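Local atomic coordinates of protoporphyrinogen oxidase (Exiguobacterium sibiricum, PDB entry 3LOV), a protein that binds FAD and probably oxidises coproporphyrinogen III to coproporphyrin III with molecular oxygen, a late step of bacterial haem b biosynthesis. Residues Leu93-Leu98 with Arg334-Ser339; Ala176-Gln181 with Gly365-Asp370; Asp279-Thr284 with Pro433-Ala438; Ala297-Leu302 with Gln422-Glu427; Thr314-Gln319 with Gln400-Arg405. One frame throughout, in Å; residues are numbered along the deposited sequence. Where two conformers were deposited one is given.

Overall arrangement
From the N terminus, the hairpin Leu93-Leu98 meets the loop Arg334-Ser339 in interaction 1, closing a loop of 235 residues. Inside that span Ala176-Gln181 begins interaction 2, which ends beyond it at Gly365-Asp370, so the two cross; they also touch, through Arg334 NH2 and Asn178 OD1. Interaction 3 joins strands 280-283 and 435-437 at the edge of the parallel FAD-binding sheet. Nested within it, interaction 4 packs Ala297-Leu302 on helix 417-431, and within that again interaction 5 pairs strands 307-318 and 400-411 of the seven-stranded mixed sheet. Interactions 3, 4 and 5 all cross 1 and 2. Arg425 NH2, bound to Leu437 O, connects interactions 3 and 4.

Interaction 1: Leu93-Leu98 with Arg334-Ser339; sequences LDTGGL and RRAPYS
Leu93 lays its CD2 methyl over one face of the Tyr338 ring, 3.8 Å from the ring centroid and only 16° off the ring normal, a CH-pi contact. Leu93 CG stands anti to the backbone N (chi1 -175°), which carries the isobutyl group out to the ring. Next to this pair, Ala336 CB rests on the backbone of the turn, 3.8 Å from Asp94 C; a single methyl fits so close an approach. Thr95 adds its apolar branch, CG2, 3.5 Å from Ala336 CA and also against Pro337 CD.

No direct hydrogen bond crosses the contact. A water instead donates to Asp94 O and is hydrogen-bonded to Tyr338 OH at 2.7 Å, in the plane of the ring. The second shell fixes both sides: Asp94 to Gly97 form a type I turn at a hairpin tip, where Gly97 takes a positive phi at which a CB would press on the carbonyl O of Gly96, and Pro337 centres an inverse gamma turn. Asp94 OD1 is hydrogen-bonded to His99 NE2 and weakly to Gly96 N. Leu93 and Tyr338 both pack on Ile391 of helix 377-392 and Val332 of strand 329-332, near one edge of the mixed sheet, where strand 97-100 is outermost.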
# COMPACT_ATOMS: atom_id res chain seq x y z
N LEU A 93 -10.15 -7.72 -16.13
CA LEU A 93 -10.03 -7.39 -17.54
C LEU A 93 -8.78 -8.03 -18.11
O LEU A 93 -7.66 -7.75 -17.67
CB LEU A 93 -9.91 -5.88 -17.72
CG LEU A 93 -9.88 -5.29 -19.13
CD1 LEU A 93 -11.18 -5.56 -19.90
CD2 LEU A 93 -9.69 -3.80 -19.03
N ASP A 94 -8.97 -8.90 -19.09
CA ASP A 94 -7.86 -9.35 -19.93
C ASP A 94 -8.13 -9.10 -21.41
O ASP A 94 -9.07 -8.38 -21.78
CB ASP A 94 -7.56 -10.80 -19.65
CG ASP A 94 -8.69 -11.74 -20.04
OD1 ASP A 94 -9.64 -11.36 -20.78
OD2 ASP A 94 -8.61 -12.89 -19.58
N THR A 95 -7.32 -9.70 -22.27
CA THR A 95 -7.42 -9.47 -23.69
C THR A 95 -8.76 -9.98 -24.21
O THR A 95 -9.29 -9.44 -25.18
CB THR A 95 -6.24 -10.10 -24.44
OG1 THR A 95 -6.09 -11.45 -24.03
CG2 THR A 95 -4.98 -9.41 -24.12
N GLY A 96 -9.33 -10.98 -23.53
CA GLY A 96 -10.65 -11.48 -23.86
C GLY A 96 -11.84 -10.73 -23.28
O GLY A 96 -12.96 -11.22 -23.36
N GLY A 97 -11.62 -9.55 -22.69
CA GLY A 97 -12.73 -8.75 -22.13
C GLY A 97 -12.84 -8.73 -20.61
O GLY A 97 -11.90 -9.08 -19.89
N LEU A 98 -14.01 -8.31 -20.13
CA LEU A 98 -14.28 -8.14 -18.71
C LEU A 98 -14.95 -9.39 -18.14
O LEU A 98 -16.08 -9.70 -18.50
CB LEU A 98 -15.21 -6.94 -18.48
CG LEU A 98 -14.75 -5.69 -17.73
CD1 LEU A 98 -16.02 -4.92 -17.30
CD2 LEU A 98 -13.85 -5.98 -16.53
N ARG A 334 -1.79 -7.62 -16.97
CA ARG A 334 -0.67 -6.82 -17.50
C ARG A 334 -0.41 -7.10 -18.99
O ARG A 334 0.18 -6.26 -19.70
CB ARG A 334 0.58 -7.15 -16.71
CG ARG A 334 1.13 -8.55 -16.98
CD ARG A 334 2.03 -9.07 -15.82
NE ARG A 334 3.12 -8.15 -15.56
CZ ARG A 334 4.01 -8.29 -14.57
NH1 ARG A 334 3.94 -9.30 -13.72
NH2 ARG A 334 4.97 -7.40 -14.43
N ARG A 335 -0.83 -8.28 -19.47
CA ARG A 335 -0.70 -8.62 -20.89
C ARG A 335 -1.67 -7.90 -21.81
O ARG A 335 -1.45 -7.91 -23.02
CB ARG A 335 -0.83 -10.15 -21.10
CG ARG A 335 0.25 -10.92 -20.41
CD ARG A 335 -0.12 -12.41 -20.26
NE ARG A 335 0.87 -13.02 -19.39
CZ ARG A 335 0.93 -12.83 -18.07
NH1 ARG A 335 0.04 -12.04 -17.46
NH2 ARG A 335 1.89 -13.43 -17.36
N ALA A 336 -2.72 -7.27 -21.27
CA ALA A 336 -3.82 -6.76 -22.12
C ALA A 336 -3.45 -5.39 -22.67
O ALA A 336 -2.64 -4.72 -22.07
CB ALA A 336 -5.16 -6.68 -21.31
N PRO A 337 -4.07 -4.95 -23.78
CA PRO A 337 -3.64 -3.67 -24.38
C PRO A 337 -4.25 -2.41 -23.74
O PRO A 337 -5.08 -1.74 -24.36
CB PRO A 337 -4.05 -3.84 -25.85
CG PRO A 337 -5.25 -4.73 -25.78
CD PRO A 337 -4.97 -5.69 -24.68
N TYR A 338 -3.84 -2.10 -22.50
CA TYR A 338 -4.38 -0.96 -21.75
C TYR A 338 -3.28 -0.29 -20.96
O TYR A 338 -2.32 -0.92 -20.57
CB TYR A 338 -5.47 -1.42 -20.77
CG TYR A 338 -6.62 -2.10 -21.44
CD1 TYR A 338 -7.63 -1.35 -22.03
CD2 TYR A 338 -6.69 -3.47 -21.50
CE1 TYR A 338 -8.69 -1.94 -22.67
CE2 TYR A 338 -7.76 -4.09 -22.15
CZ TYR A 338 -8.76 -3.31 -22.73
OH TYR A 338 -9.83 -3.89 -23.38
N SER A 339 -3.44 1.01 -20.74
CA SER A 339 -2.59 1.76 -19.85
C SER A 339 -2.99 1.60 -18.39
O SER A 339 -2.12 1.57 -17.53
CB SER A 339 -2.65 3.24 -20.24
OG SER A 339 -2.20 3.42 -21.58
O HOH W 1 -10.20 -6.55 -23.35

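Interaction 2: Ala176-Gln181 with Gly365-Asp370; sequences AGNIDQ and GRPGND
Ala176 and Arg366 bring their backbones nearest, with CA atoms 5.6 Å apart, where two irregular loops meet and Arg366 to Asn369 fold into a type II turn. The ring of Pro367, at the second position of that turn, carries much of the contact. Its CD, bonded to the imide nitrogen and so slightly polarised, lies 3.2 Å from Ala176 O, and its CG is 3.5 Å from the same oxygen. Ala176 CB points into the other loop, 4.1 Å from Pro367 CD and 4.2 Å from Arg366 CG; a methyl is enough to reach it.

Asn178 and Pro367 run antiparallel alongside one another, with Asn178 ND2 3.8 Å from Pro367 CG. Asn178 OD1 accepts a hydrogen bond from Arg334 NH2. Arg366 is fully extended from CA to NE (chi2 180°, chi3 179°); its NH2 bonds to Val332 O while NH1 turns to a bridging water. Gly368 takes the positive phi of the third turn position, where glycine is at ease.

That water lies in the guanidinium plane and donates to Ala176 O; a second accepts from Asn178 ND2 and donates to Pro367 O, 2.7 Å away. The contact joins the loop after helix 160-172 to the loop after strand 357-364, with Gly365 about 9 Å from the bound FAD. Direct contact is largely apolar; the polar links, from Arg366 NH1 and Asn178 ND2 to two carbonyls, run through water.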
# COMPACT_ATOMS: atom_id res chain seq x y z
N ALA A 176 0.28 -3.83 -8.06
CA ALA A 176 0.88 -4.26 -9.32
C ALA A 176 2.19 -5.05 -9.23
O ALA A 176 2.91 -5.16 -10.23
CB ALA A 176 1.10 -3.04 -10.22
N GLY A 177 2.48 -5.60 -8.06
CA GLY A 177 3.72 -6.33 -7.85
C GLY A 177 3.78 -7.64 -8.60
O GLY A 177 2.79 -8.11 -9.19
N ASN A 178 4.96 -8.21 -8.61
CA ASN A 178 5.21 -9.39 -9.36
C ASN A 178 5.02 -10.59 -8.44
O ASN A 178 5.78 -10.78 -7.50
CB ASN A 178 6.65 -9.35 -9.94
CG ASN A 178 6.80 -8.32 -11.07
OD1 ASN A 178 6.05 -8.35 -12.03
ND2 ASN A 178 7.78 -7.44 -10.96
N ILE A 179 4.01 -11.41 -8.72
CA ILE A 179 3.81 -12.59 -7.92
C ILE A 179 5.09 -13.45 -7.77
O ILE A 179 5.32 -14.05 -6.71
CB ILE A 179 2.61 -13.45 -8.44
CG1 ILE A 179 2.11 -14.39 -7.34
CG2 ILE A 179 3.00 -14.27 -9.66
CD1 ILE A 179 0.67 -14.88 -7.56
N ASP A 180 5.95 -13.48 -8.80
CA ASP A 180 7.13 -14.36 -8.77
C ASP A 180 8.31 -13.83 -7.94
O ASP A 180 9.35 -14.50 -7.84
CB ASP A 180 7.62 -14.71 -10.20
CG ASP A 180 6.65 -15.64 -10.92
OD1 ASP A 180 6.36 -16.73 -10.38
OD2 ASP A 180 6.15 -15.28 -12.02
N GLN A 181 8.19 -12.64 -7.36
CA GLN A 181 9.26 -12.11 -6.48
C GLN A 181 8.84 -11.91 -4.99
O GLN A 181 9.69 -12.04 -4.07
CB GLN A 181 9.80 -10.78 -7.04
CG GLN A 181 10.23 -10.83 -8.52
CD GLN A 181 10.89 -9.56 -8.97
OE1 GLN A 181 11.33 -8.73 -8.14
NE2 GLN A 181 11.00 -9.39 -10.28
N GLY A 365 0.54 2.64 -13.75
CA GLY A 365 1.89 2.42 -13.29
C GLY A 365 2.12 1.01 -12.79
O GLY A 365 1.35 0.52 -11.97
N ARG A 366 3.16 0.36 -13.32
CA ARG A 366 3.62 -0.98 -12.87
C ARG A 366 5.13 -0.99 -12.74
O ARG A 366 5.80 -0.13 -13.33
CB ARG A 366 3.26 -2.06 -13.91
CG ARG A 366 1.80 -2.15 -14.29
CD ARG A 366 1.65 -3.25 -15.31
NE ARG A 366 0.27 -3.43 -15.72
CZ ARG A 366 -0.62 -4.17 -15.05
NH1 ARG A 366 -0.27 -4.81 -13.96
NH2 ARG A 366 -1.86 -4.25 -15.49
N PRO A 367 5.68 -1.98 -12.03
CA PRO A 367 7.14 -2.03 -11.96
C PRO A 367 7.74 -2.33 -13.35
O PRO A 367 7.31 -3.27 -14.07
CB PRO A 367 7.40 -3.17 -10.97
CG PRO A 367 6.13 -3.99 -11.01
CD PRO A 367 5.05 -3.01 -11.18
N GLY A 368 8.68 -1.48 -13.74
CA GLY A 368 9.32 -1.61 -15.02
C GLY A 368 8.49 -1.04 -16.15
O GLY A 368 8.94 -1.06 -17.29
N ASN A 369 7.32 -0.48 -15.85
CA ASN A 369 6.42 0.04 -16.89
C ASN A 369 5.52 1.11 -16.29
O ASN A 369 4.40 0.83 -15.88
CB ASN A 369 5.64 -1.17 -17.45
CG ASN A 369 4.61 -0.81 -18.52
OD1 ASN A 369 4.59 0.28 -19.07
ND2 ASN A 369 3.72 -1.79 -18.81
N ASP A 370 6.05 2.32 -16.15
CA ASP A 370 5.30 3.40 -15.50
C ASP A 370 5.58 4.76 -16.14
O ASP A 370 5.38 5.81 -15.51
CB ASP A 370 5.64 3.44 -13.99
CG ASP A 370 7.11 3.69 -13.72
OD1 ASP A 370 7.86 3.81 -14.69
OD2 ASP A 370 7.54 3.74 -12.55
O HOH W 2 2.41 -5.58 -12.89
O HOH W 3 7.98 -5.86 -13.74

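Interaction 3: Asp279-Thr284 with Pro433-Ala438; sequences DYVLLT and PGIYLA
Tyr436 N gives Val281 O the shortest of four backbone hydrogen bonds, at 2.7 Å. Val281 N in turn binds Gly434 O at 2.9 Å. Further on, Leu283 N binds Tyr436 O and Ala438 N binds Leu283 O, all four nearly straight, with angles at hydrogen of 161° or more. CA-H...O contacts reinforce this pattern, among them Thr284 CA to Ala438 O at 3.1 Å.

The two strands run parallel, 21° apart, and form the edge of the five-stranded Rossmann-type sheet that carries FAD: strand 435-437 is outermost, and strand 6-10 flanks 280-283 on its other side. At the end of the pairing Thr284 touches FAD, while its OG1 bonds to Val10 O.

Apolar contacts occur on both faces. On one, Val281 and Ile435 extend abreast, with Val281 CB and Ile435 CG1 3.9 Å apart. Leu283 CD1 meets Ile435 CG2 at 4.0 Å, and Leu283 CB meets Leu437 CD2; beta-branched and leucine chains suit this buried surface. On the opposite face Leu282, its CG anti to the backbone N (chi1 -172°), swings CD1 across to Tyr436 CB at 3.7 Å and Ala438 CB at 3.8 Å. Small Ala438 is also touched by Thr15 of helix 14-26 and Ser453 of helix 447-463. Gly434, at positive phi, sits so near Asp279 O that a CB would clash with it.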
# COMPACT_ATOMS: atom_id res chain seq x y z
N ASP A 279 19.63 14.51 19.44
CA ASP A 279 20.20 13.33 20.03
C ASP A 279 19.63 12.08 19.34
O ASP A 279 20.36 11.13 19.11
CB ASP A 279 19.90 13.33 21.51
CG ASP A 279 20.43 14.58 22.17
OD1 ASP A 279 21.63 14.59 22.52
OD2 ASP A 279 19.69 15.59 22.19
N TYR A 280 18.33 12.11 19.01
CA TYR A 280 17.67 10.99 18.33
C TYR A 280 17.09 11.49 17.04
O TYR A 280 16.52 12.58 16.99
CB TYR A 280 16.60 10.40 19.23
CG TYR A 280 17.13 10.09 20.60
CD1 TYR A 280 18.01 9.00 20.81
CD2 TYR A 280 16.81 10.89 21.68
CE1 TYR A 280 18.52 8.73 22.10
CE2 TYR A 280 17.32 10.62 22.96
CZ TYR A 280 18.17 9.55 23.16
OH TYR A 280 18.64 9.32 24.42
N VAL A 281 17.29 10.72 15.97
CA VAL A 281 16.75 11.05 14.67
C VAL A 281 15.91 9.86 14.16
O VAL A 281 16.42 8.73 14.11
CB VAL A 281 17.87 11.37 13.66
CG1 VAL A 281 17.27 11.89 12.32
CG2 VAL A 281 18.86 12.38 14.24
N LEU A 282 14.65 10.12 13.80
CA LEU A 282 13.80 9.13 13.13
C LEU A 282 13.60 9.58 11.69
O LEU A 282 12.94 10.60 11.41
CB LEU A 282 12.45 8.87 13.86
CG LEU A 282 11.58 7.70 13.31
CD1 LEU A 282 12.15 6.26 13.57
CD2 LEU A 282 10.17 7.76 13.88
N LEU A 283 14.23 8.84 10.77
CA LEU A 283 14.06 9.06 9.34
C LEU A 283 12.83 8.28 8.81
O LEU A 283 12.78 7.06 8.89
CB LEU A 283 15.35 8.71 8.57
CG LEU A 283 16.62 9.46 9.01
CD1 LEU A 283 17.91 8.96 8.28
CD2 LEU A 283 16.45 10.99 8.78
N THR A 284 11.86 8.99 8.23
CA THR A 284 10.64 8.38 7.70
C THR A 284 10.45 8.77 6.24
O THR A 284 9.40 8.56 5.65
CB THR A 284 9.38 8.76 8.56
OG1 THR A 284 8.96 10.11 8.32
CG2 THR A 284 9.67 8.61 10.05
N PRO A 433 24.79 5.94 15.99
CA PRO A 433 24.01 5.63 17.16
C PRO A 433 23.00 6.74 17.38
O PRO A 433 23.34 7.90 17.17
CB PRO A 433 25.05 5.59 18.29
CG PRO A 433 26.37 5.44 17.62
CD PRO A 433 26.23 6.08 16.28
N GLY A 434 21.78 6.35 17.73
CA GLY A 434 20.66 7.29 17.88
C GLY A 434 19.85 7.60 16.61
O GLY A 434 18.92 8.43 16.64
N ILE A 435 20.16 6.96 15.49
CA ILE A 435 19.39 7.19 14.28
C ILE A 435 18.58 5.94 13.98
O ILE A 435 19.11 4.83 13.97
CB ILE A 435 20.29 7.67 13.12
CG1 ILE A 435 21.00 8.97 13.56
CG2 ILE A 435 19.49 7.88 11.83
CD1 ILE A 435 21.67 9.73 12.44
N TYR A 436 17.27 6.14 13.81
CA TYR A 436 16.29 5.06 13.65
C TYR A 436 15.54 5.34 12.35
O TYR A 436 15.49 6.49 11.88
CB TYR A 436 15.33 4.99 14.87
CG TYR A 436 16.03 4.68 16.18
CD1 TYR A 436 16.64 5.68 16.95
CD2 TYR A 436 16.10 3.39 16.65
CE1 TYR A 436 17.34 5.36 18.15
CE2 TYR A 436 16.77 3.07 17.85
CZ TYR A 436 17.38 4.06 18.58
OH TYR A 436 18.00 3.67 19.73
N LEU A 437 15.04 4.27 11.75
CA LEU A 437 14.29 4.31 10.49
C LEU A 437 12.88 3.75 10.65
O LEU A 437 12.69 2.73 11.31
CB LEU A 437 15.01 3.44 9.43
CG LEU A 437 16.50 3.66 9.24
CD1 LEU A 437 17.11 2.65 8.28
CD2 LEU A 437 16.74 5.07 8.74
N ALA A 438 11.91 4.37 9.97
CA ALA A 438 10.53 3.89 9.95
C ALA A 438 9.82 4.36 8.69
O ALA A 438 10.21 5.35 8.07
CB ALA A 438 9.76 4.37 11.23

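Interaction 4: Ala297-Leu302 with Gln422-Glu427; sequences AHLPEL and QRVREE
Arg423 and Glu427 both start with CG anti to the backbone N (chi1 -169° and 170°) and then bend at chi2, which turns their charged ends from helix 417-431 onto the loop at His298. Glu301 also bends at chi2 and comes across Arg423 at about a right angle, its carboxylate plane 25° from the guanidinium.

The backbone of His298 is gripped at both polar atoms. Its N gives a nearly straight bond to the anti lone pair of Glu427 OE2, 2.7 Å away. Its O accepts from Arg423 NH1 at 2.7 Å, in both the carbonyl and the guanidinium planes, with a weak second bond from NH2. Arg423 NH1 also makes a salt bridge to Glu301 OE1 at 3.0 Å, through a weak hydrogen bond. Arg423 NH2 and Glu427 OE1, 3.5 Å apart, are paired by charge alone, the oxygen well out of the guanidinium plane. Long charged chains suit this partly exposed surface.

Val424 CG2 packs on Glu301 CB at 3.5 Å, and Val424 CG1 on Leu299 CD2 and Leu302 CD1. The start of helix 300-303, with Leu299 at its N-cap, thus docks through a salt-bridge network and a small apolar patch on helix 417-431, which leads to strand 435-437 of the FAD-binding sheet.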
# COMPACT_ATOMS: atom_id res chain seq x y z
N ALA A 297 27.32 4.73 6.40
CA ALA A 297 26.64 3.48 6.53
C ALA A 297 26.64 2.77 5.17
O ALA A 297 26.37 3.37 4.15
CB ALA A 297 25.26 3.70 7.03
N HIS A 298 26.93 1.48 5.20
CA HIS A 298 26.94 0.64 3.99
C HIS A 298 25.59 -0.06 3.90
O HIS A 298 25.31 -0.99 4.65
CB HIS A 298 28.09 -0.39 4.08
CG HIS A 298 28.21 -1.30 2.89
ND1 HIS A 298 28.31 -0.82 1.60
CD2 HIS A 298 28.21 -2.65 2.79
CE1 HIS A 298 28.40 -1.84 0.76
NE2 HIS A 298 28.33 -2.96 1.45
N LEU A 299 24.74 0.43 2.99
CA LEU A 299 23.32 0.07 2.95
C LEU A 299 22.90 -0.45 1.55
O LEU A 299 21.98 0.10 0.92
CB LEU A 299 22.54 1.33 3.29
CG LEU A 299 22.75 1.91 4.71
CD1 LEU A 299 21.80 3.12 4.99
CD2 LEU A 299 22.57 0.85 5.75
N PRO A 300 23.59 -1.48 1.02
CA PRO A 300 23.27 -1.94 -0.34
C PRO A 300 21.83 -2.46 -0.41
O PRO A 300 21.20 -2.35 -1.45
CB PRO A 300 24.28 -3.07 -0.58
CG PRO A 300 24.66 -3.55 0.79
CD PRO A 300 24.64 -2.30 1.65
N GLU A 301 21.34 -3.04 0.70
CA GLU A 301 19.95 -3.51 0.78
C GLU A 301 18.99 -2.39 0.38
O GLU A 301 18.07 -2.60 -0.41
CB GLU A 301 19.58 -4.00 2.17
CG GLU A 301 20.38 -5.20 2.64
CD GLU A 301 21.73 -4.82 3.27
OE1 GLU A 301 22.14 -3.65 3.26
OE2 GLU A 301 22.35 -5.71 3.85
N LEU A 302 19.24 -1.18 0.86
CA LEU A 302 18.41 -0.05 0.47
C LEU A 302 18.68 0.45 -0.95
O LEU A 302 17.77 0.92 -1.62
CB LEU A 302 18.53 1.11 1.46
CG LEU A 302 17.93 0.87 2.84
CD1 LEU A 302 17.87 2.22 3.59
CD2 LEU A 302 16.55 0.27 2.76
N GLN A 422 16.51 -5.64 9.06
CA GLN A 422 17.19 -5.79 10.37
C GLN A 422 18.68 -5.45 10.22
O GLN A 422 19.28 -4.72 11.03
CB GLN A 422 17.00 -7.22 10.94
CG GLN A 422 18.08 -7.68 11.94
CD GLN A 422 17.88 -9.11 12.49
OE1 GLN A 422 16.85 -9.75 12.26
NE2 GLN A 422 18.86 -9.59 13.24
N ARG A 423 19.30 -6.00 9.17
CA ARG A 423 20.70 -5.71 8.95
C ARG A 423 20.93 -4.22 8.64
O ARG A 423 21.85 -3.65 9.16
CB ARG A 423 21.30 -6.65 7.89
CG ARG A 423 22.86 -6.59 7.80
CD ARG A 423 23.25 -5.55 6.77
NE ARG A 423 24.57 -4.95 6.93
CZ ARG A 423 24.99 -3.89 6.25
NH1 ARG A 423 24.16 -3.29 5.39
NH2 ARG A 423 26.22 -3.42 6.44
N VAL A 424 20.09 -3.59 7.81
CA VAL A 424 20.17 -2.13 7.55
C VAL A 424 20.15 -1.34 8.90
O VAL A 424 21.04 -0.53 9.18
CB VAL A 424 19.06 -1.66 6.52
CG1 VAL A 424 18.81 -0.15 6.55
CG2 VAL A 424 19.40 -2.09 5.08
N ARG A 425 19.19 -1.66 9.77
CA ARG A 425 19.03 -0.98 11.06
C ARG A 425 20.22 -1.13 12.00
O ARG A 425 20.61 -0.15 12.66
CB ARG A 425 17.75 -1.44 11.75
CG ARG A 425 16.48 -0.91 11.03
CD ARG A 425 15.24 -1.23 11.84
NE ARG A 425 14.10 -0.39 11.49
CZ ARG A 425 12.90 -0.85 11.10
NH1 ARG A 425 12.63 -2.15 11.04
NH2 ARG A 425 11.95 0.02 10.83
N GLU A 426 20.85 -2.32 12.00
CA GLU A 426 22.06 -2.58 12.80
C GLU A 426 23.24 -1.80 12.28
O GLU A 426 24.06 -1.29 13.05
CB GLU A 426 22.40 -4.08 12.77
CG GLU A 426 21.41 -4.92 13.53
CD GLU A 426 21.60 -6.41 13.30
OE1 GLU A 426 22.61 -6.79 12.65
OE2 GLU A 426 20.73 -7.20 13.75
N GLU A 427 23.36 -1.71 10.96
CA GLU A 427 24.40 -0.92 10.37
C GLU A 427 24.20 0.54 10.72
O GLU A 427 25.15 1.23 11.04
CB GLU A 427 24.42 -1.08 8.86
CG GLU A 427 25.34 -0.09 8.13
CD GLU A 427 26.84 -0.44 8.21
OE1 GLU A 427 27.23 -1.27 9.05
OE2 GLU A 427 27.61 0.10 7.40

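Interaction 5: Thr314-Gln319 with Gln400-Arg405; sequences TMIFDQ and QVIISR
Ile316 and Gln400 run next to each other on one face of an antiparallel pair of strands, their chains heading in the same direction. Gln400 sets CG anti to the backbone N (chi1 -166°) and stays extended, so that its aliphatic part runs along Ile316 and its OE1 ends 3.4 Å from Ile316 CD1. The polar end is used outside the pair, where NE2 bonds to Tyr48 OH; a long amide chain can thus serve both as apolar cover and as a polar link to a neighbour.

Ile316 has CG1 anti to the carbonyl carbon (chi1 -73°), and with chi2 extended its CD1 also meets Ile402 CD1 obliquely, at 3.8 Å. Thr314 shares this face, packing on Val359 and Arg361 of the neighbouring strand 357-364; its CB is 3.7 Å from Ile402 O. On the other face Met315, a selenomethionine, lies alongside Val401, with Met315 CG 3.9 Å from Val401 CG2. Its extended side chain reaches Leu385 and Leu388 of helix 377-392; the long flexible chain of methionine suits a helix-sheet interface.

Thr314 with Ile402 and Ile316 with Gln400 are hydrogen-bonded pairs, and Met315 with Val401 between them is a non-hydrogen-bonded one. Ile316 N to Gln400 O is almost straight (176°), whereas Gln400 N to Ile316 O is longer, at 3.2 Å. Strand 400-411 is one of the two outermost strands of the mixed sheet. Backbone amides and carbonyls thus supply the polar links between the two strands, while beta-branched residues and the methylene parts of Gln400 and Met315 give apolar contact on both faces.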
# COMPACT_ATOMS: atom_id res chain seq x y z
N THR A 314 -8.95 10.31 -11.52
CA THR A 314 -10.32 10.20 -11.06
C THR A 314 -11.17 11.03 -11.98
O THR A 314 -10.84 12.17 -12.25
CB THR A 314 -10.50 10.69 -9.61
OG1 THR A 314 -9.88 9.75 -8.70
CG2 THR A 314 -11.99 10.81 -9.28
N MSE A 315 -12.24 10.43 -12.51
CA MSE A 315 -13.17 11.13 -13.41
C MSE A 315 -14.57 11.20 -12.78
O MSE A 315 -15.14 10.16 -12.44
CB MSE A 315 -13.26 10.38 -14.73
CG MSE A 315 -12.04 10.55 -15.58
SE MSE A 315 -11.77 9.04 -16.75
CE MSE A 315 -10.77 10.11 -17.97
N ILE A 316 -15.07 12.42 -12.63
CA ILE A 316 -16.37 12.71 -12.03
C ILE A 316 -17.33 12.91 -13.19
O ILE A 316 -17.13 13.77 -14.03
CB ILE A 316 -16.35 13.99 -11.15
CG1 ILE A 316 -15.61 13.74 -9.83
CG2 ILE A 316 -17.81 14.45 -10.87
CD1 ILE A 316 -15.12 15.01 -9.12
N PHE A 317 -18.38 12.10 -13.23
CA PHE A 317 -19.45 12.22 -14.22
C PHE A 317 -20.75 12.55 -13.55
O PHE A 317 -21.00 12.09 -12.43
CB PHE A 317 -19.66 10.87 -14.89
CG PHE A 317 -18.47 10.37 -15.62
CD1 PHE A 317 -18.26 10.71 -16.96
CD2 PHE A 317 -17.55 9.55 -14.98
CE1 PHE A 317 -17.16 10.23 -17.65
CE2 PHE A 317 -16.46 9.06 -15.66
CZ PHE A 317 -16.24 9.41 -17.00
N ASP A 318 -21.62 13.27 -14.25
CA ASP A 318 -23.00 13.39 -13.80
C ASP A 318 -23.58 11.97 -13.64
O ASP A 318 -23.21 11.06 -14.40
CB ASP A 318 -23.84 14.24 -14.76
CG ASP A 318 -23.69 15.74 -14.49
OD1 ASP A 318 -23.80 16.13 -13.31
OD2 ASP A 318 -23.48 16.51 -15.46
N GLN A 319 -24.42 11.78 -12.63
CA GLN A 319 -24.93 10.46 -12.29
C GLN A 319 -25.43 9.76 -13.54
O GLN A 319 -26.09 10.37 -14.37
CB GLN A 319 -26.06 10.57 -11.26
CG GLN A 319 -26.53 9.22 -10.74
CD GLN A 319 -26.50 9.13 -9.22
OE1 GLN A 319 -25.50 9.45 -8.59
NE2 GLN A 319 -27.60 8.68 -8.63
N GLN A 400 -15.28 16.38 -14.56
CA GLN A 400 -14.07 16.87 -13.91
C GLN A 400 -13.10 15.71 -13.79
O GLN A 400 -13.54 14.57 -13.63
CB GLN A 400 -14.40 17.42 -12.53
CG GLN A 400 -13.26 18.26 -11.94
CD GLN A 400 -13.44 18.56 -10.49
OE1 GLN A 400 -14.50 18.31 -9.91
NE2 GLN A 400 -12.41 19.12 -9.87
N VAL A 401 -11.80 16.01 -13.89
CA VAL A 401 -10.75 15.01 -13.74
C VAL A 401 -9.77 15.47 -12.66
O VAL A 401 -9.40 16.61 -12.62
CB VAL A 401 -10.08 14.71 -15.10
CG1 VAL A 401 -9.08 13.59 -14.99
CG2 VAL A 401 -11.14 14.33 -16.11
N ILE A 402 -9.39 14.56 -11.75
CA ILE A 402 -8.44 14.85 -10.67
C ILE A 402 -7.30 13.85 -10.84
O ILE A 402 -7.51 12.62 -10.74
CB ILE A 402 -9.10 14.70 -9.25
CG1 ILE A 402 -10.34 15.61 -9.10
CG2 ILE A 402 -8.04 14.97 -8.09
CD1 ILE A 402 -11.49 15.07 -8.09
N ILE A 403 -6.11 14.38 -11.13
CA ILE A 403 -4.91 13.60 -11.37
C ILE A 403 -3.93 13.74 -10.19
O ILE A 403 -3.66 14.84 -9.75
CB ILE A 403 -4.19 14.07 -12.67
CG1 ILE A 403 -4.99 13.67 -13.92
CG2 ILE A 403 -2.81 13.48 -12.78
CD1 ILE A 403 -4.46 14.33 -15.21
N SER A 404 -3.44 12.64 -9.66
CA SER A 404 -2.46 12.66 -8.58
C SER A 404 -1.34 11.70 -8.93
O SER A 404 -1.57 10.71 -9.63
CB SER A 404 -3.10 12.24 -7.27
OG SER A 404 -4.26 13.02 -7.06
N ARG A 405 -0.14 12.01 -8.49
CA ARG A 405 1.06 11.26 -8.89
C ARG A 405 1.85 10.92 -7.64
O ARG A 405 2.18 11.81 -6.87
CB ARG A 405 1.96 12.08 -9.85
CG ARG A 405 1.40 12.23 -11.27
CD ARG A 405 2.30 13.12 -12.14
NE ARG A 405 1.84 13.20 -13.52
CZ ARG A 405 0.92 14.05 -13.97
NH1 ARG A 405 0.34 14.91 -13.14
NH2 ARG A 405 0.59 14.04 -15.26